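Aminoacyltransferase FemA (Staphylococcus aureus, PDB 1LRZ) adds glycines 2 and 3 of the pentaglycine bridge of the cell-wall peptidoglycan, using glycyl-tRNA as donor. Local coordinates at residues Y69-R74 and Y104-P109. Numbering follows the deposited sequence.
Sequences YFYSNR and YLHIDP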
loop_
_atom_site.group_PDB
_atom_site.type_symbol
_atom_site.label_atom_id
_atom_site.label_comp_id
_atom_site.label_asym_id
_atom_site.label_seq_id
_atom_site.Cartn_x
_atom_site.Cartn_y
_atom_site.Cartn_z
ATOM N N TYR A 69 -13.789 -23.034 10.729
ATOM C CA TYR A 69 -12.808 -22.073 11.193
ATOM C C TYR A 69 -13.341 -20.721 10.716
ATOM O O TYR A 69 -13.473 -20.500 9.512
ATOM C CB TYR A 69 -11.450 -22.367 10.551
ATOM C CG TYR A 69 -10.519 -21.180 10.503
ATOM C CD1 TYR A 69 -10.157 -20.508 11.661
ATOM C CD2 TYR A 69 -10.005 -20.725 9.287
ATOM C CE1 TYR A 69 -9.304 -19.410 11.621
ATOM C CE2 TYR A 69 -9.148 -19.621 9.229
ATOM C CZ TYR A 69 -8.801 -18.969 10.403
ATOM O OH TYR A 69 -7.960 -17.879 10.359
ATOM N N PHE A 70 -13.694 -19.844 11.654
ATOM C CA PHE A 70 -14.192 -18.510 11.305
ATOM C C PHE A 70 -13.065 -17.471 11.448
ATOM O O PHE A 70 -12.339 -17.461 12.450
ATOM C CB PHE A 70 -15.381 -18.117 12.199
ATOM C CG PHE A 70 -16.725 -18.519 11.639
ATOM C CD1 PHE A 70 -17.182 -19.830 11.752
ATOM C CD2 PHE A 70 -17.539 -17.578 11.001
ATOM C CE1 PHE A 70 -18.438 -20.201 11.235
ATOM C CE2 PHE A 70 -18.787 -17.936 10.484
ATOM C CZ PHE A 70 -19.241 -19.251 10.603
ATOM N N TYR A 71 -12.938 -16.606 10.439
ATOM C CA TYR A 71 -11.908 -15.559 10.394
ATOM C C TYR A 71 -12.558 -14.178 10.158
ATOM O O TYR A 71 -13.406 -14.037 9.269
ATOM C CB TYR A 71 -10.908 -15.899 9.270
ATOM C CG TYR A 71 -9.844 -14.843 9.023
ATOM C CD1 TYR A 71 -9.058 -14.359 10.071
ATOM C CD2 TYR A 71 -9.634 -14.320 7.741
ATOM C CE1 TYR A 71 -8.095 -13.372 9.853
ATOM C CE2 TYR A 71 -8.674 -13.335 7.511
ATOM C CZ TYR A 71 -7.913 -12.864 8.569
ATOM O OH TYR A 71 -6.992 -11.866 8.357
ATOM N N SER A 72 -12.172 -13.168 10.948
ATOM C CA SER A 72 -12.760 -11.826 10.819
ATOM C C SER A 72 -12.198 -10.915 9.720
ATOM O O SER A 72 -12.627 -9.768 9.584
ATOM C CB SER A 72 -12.691 -11.082 12.158
ATOM O OG SER A 72 -11.351 -10.747 12.485
ATOM N N ASN A 73 -11.222 -11.401 8.959
ATOM C CA ASN A 73 -10.666 -10.621 7.858
ATOM C C ASN A 73 -10.294 -9.162 8.171
ATOM O O ASN A 73 -10.727 -8.250 7.465
ATOM C CB ASN A 73 -11.652 -10.632 6.679
ATOM C CG ASN A 73 -11.924 -12.040 6.152
ATOM O OD1 ASN A 73 -12.665 -12.820 6.765
ATOM N ND2 ASN A 73 -11.321 -12.374 5.017
ATOM N N ARG A 74 -9.488 -8.945 9.208
ATOM C CA ARG A 74 -9.060 -7.594 9.603
ATOM C C ARG A 74 -10.184 -6.736 10.175
ATOM O O ARG A 74 -10.016 -5.528 10.382
ATOM C CB ARG A 74 -8.421 -6.858 8.414
ATOM C CG ARG A 74 -6.928 -7.098 8.251
ATOM C CD ARG A 74 -6.215 -6.774 9.535
ATOM N NE ARG A 74 -4.768 -6.634 9.410
ATOM C CZ ARG A 74 -3.968 -6.519 10.463
ATOM N NH1 ARG A 74 -2.658 -6.382 10.309
ATOM N NH2 ARG A 74 -4.496 -6.568 11.679
ATOM N N TYR A 104 -13.372 -22.695 16.150
ATOM C CA TYR A 104 -12.634 -21.591 16.758
ATOM C C TYR A 104 -12.765 -20.342 15.900
ATOM O O TYR A 104 -12.843 -20.426 14.675
ATOM C CB TYR A 104 -11.156 -21.942 17.000
ATOM C CG TYR A 104 -10.279 -22.068 15.779
ATOM C CD1 TYR A 104 -9.298 -21.113 15.496
ATOM C CD2 TYR A 104 -10.375 -23.174 14.951
ATOM C CE1 TYR A 104 -8.421 -21.275 14.410
ATOM C CE2 TYR A 104 -9.515 -23.350 13.864
ATOM C CZ TYR A 104 -8.540 -22.398 13.601
ATOM O OH TYR A 104 -7.695 -22.588 12.534
ATOM N N LEU A 105 -12.826 -19.194 16.571
ATOM C CA LEU A 105 -12.984 -17.893 15.935
ATOM C C LEU A 105 -11.679 -17.108 16.039
ATOM O O LEU A 105 -11.148 -16.897 17.133
ATOM C CB LEU A 105 -14.122 -17.129 16.614
ATOM C CG LEU A 105 -14.295 -15.635 16.317
ATOM C CD1 LEU A 105 -14.503 -15.408 14.827
ATOM C CD2 LEU A 105 -15.481 -15.113 17.122
ATOM N N HIS A 106 -11.180 -16.682 14.883
ATOM C CA HIS A 106 -9.926 -15.954 14.774
ATOM C C HIS A 106 -10.173 -14.494 14.355
ATOM O O HIS A 106 -10.747 -14.238 13.293
ATOM C CB HIS A 106 -9.051 -16.674 13.732
ATOM C CG HIS A 106 -7.772 -15.973 13.401
ATOM N ND1 HIS A 106 -7.018 -16.302 12.292
ATOM C CD2 HIS A 106 -7.117 -14.961 14.016
ATOM C CE1 HIS A 106 -5.954 -15.518 12.240
ATOM N NE2 HIS A 106 -5.992 -14.696 13.276
ATOM N N ILE A 107 -9.766 -13.545 15.196
ATOM C CA ILE A 107 -9.930 -12.126 14.872
ATOM C C ILE A 107 -8.575 -11.400 14.831
ATOM O O ILE A 107 -7.662 -11.708 15.606
ATOM C CB ILE A 107 -10.838 -11.392 15.887
ATOM C CG1 ILE A 107 -10.206 -11.446 17.280
ATOM C CG2 ILE A 107 -12.242 -12.033 15.906
ATOM C CD1 ILE A 107 -10.848 -10.504 18.293
ATOM N N ASP A 108 -8.449 -10.446 13.912
ATOM C CA ASP A 108 -7.232 -9.651 13.777
ATOM C C ASP A 108 -7.657 -8.219 13.428
ATOM O O ASP A 108 -7.447 -7.730 12.316
ATOM C CB ASP A 108 -6.281 -10.265 12.717
ATOM C CG ASP A 108 -6.917 -10.429 11.339
ATOM O OD1 ASP A 108 -6.172 -10.752 10.394
ATOM O OD2 ASP A 108 -8.136 -10.247 11.178
ATOM N N PRO A 109 -8.280 -7.529 14.401
ATOM C CA PRO A 109 -8.764 -6.156 14.236
ATOM C C PRO A 109 -7.699 -5.160 13.803
ATOM O O PRO A 109 -6.553 -5.199 14.261
ATOM C CB PRO A 109 -9.366 -5.827 15.607
ATOM C CG PRO A 109 -8.541 -6.625 16.531
ATOM C CD PRO A 109 -8.374 -7.949 15.811
HETATM O O HOH W 1 -4.491 -6.810 14.651
#
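The backbone N of Arg74 meets Asp108 OD2 at 2.7 Å, from the syn side but tilted out of the carboxylate plane. Aspartate suits this place: chi1 of 57° stands its short arm across toward the loop after Tyr71. The Tyr71 hydroxyl is modelled as donating to OD1, at a doubtful, too-short distance. The Arg74 guanidinium lies nearby, its NH2 donating to the Asp108 main-chain O from above the carbonyl plane, 3.2 Å away; one water links NH2, weakly, to the Pro109 O. The Ser72 hydroxyl can accept the Asp108 N-H and donate to Gly75 O at once. Among the aromatics, Tyr69 carries its hydroxyl on a long flat ring that reaches His106 in its own plane, OH to ND1 2.7 Å; the second imidazole nitrogen, NE2, is held by Asp396. Tyr71 runs beside His106 because its chi1 of 175° sends the ring the same way, CD1 over the rim of one imidazole face, the rings oblique at 44°. Three backbone bonds, including His106 N to Phe70 O (2.8 Å), join the strands in parallel, as expected for a beta-alpha-beta crossover. Facing the connecting helix 83-98, apolar Phe70 and Leu105 rest against Val97 and Leu93; strands 52-63 and 397-400 flank the pair within the sheet.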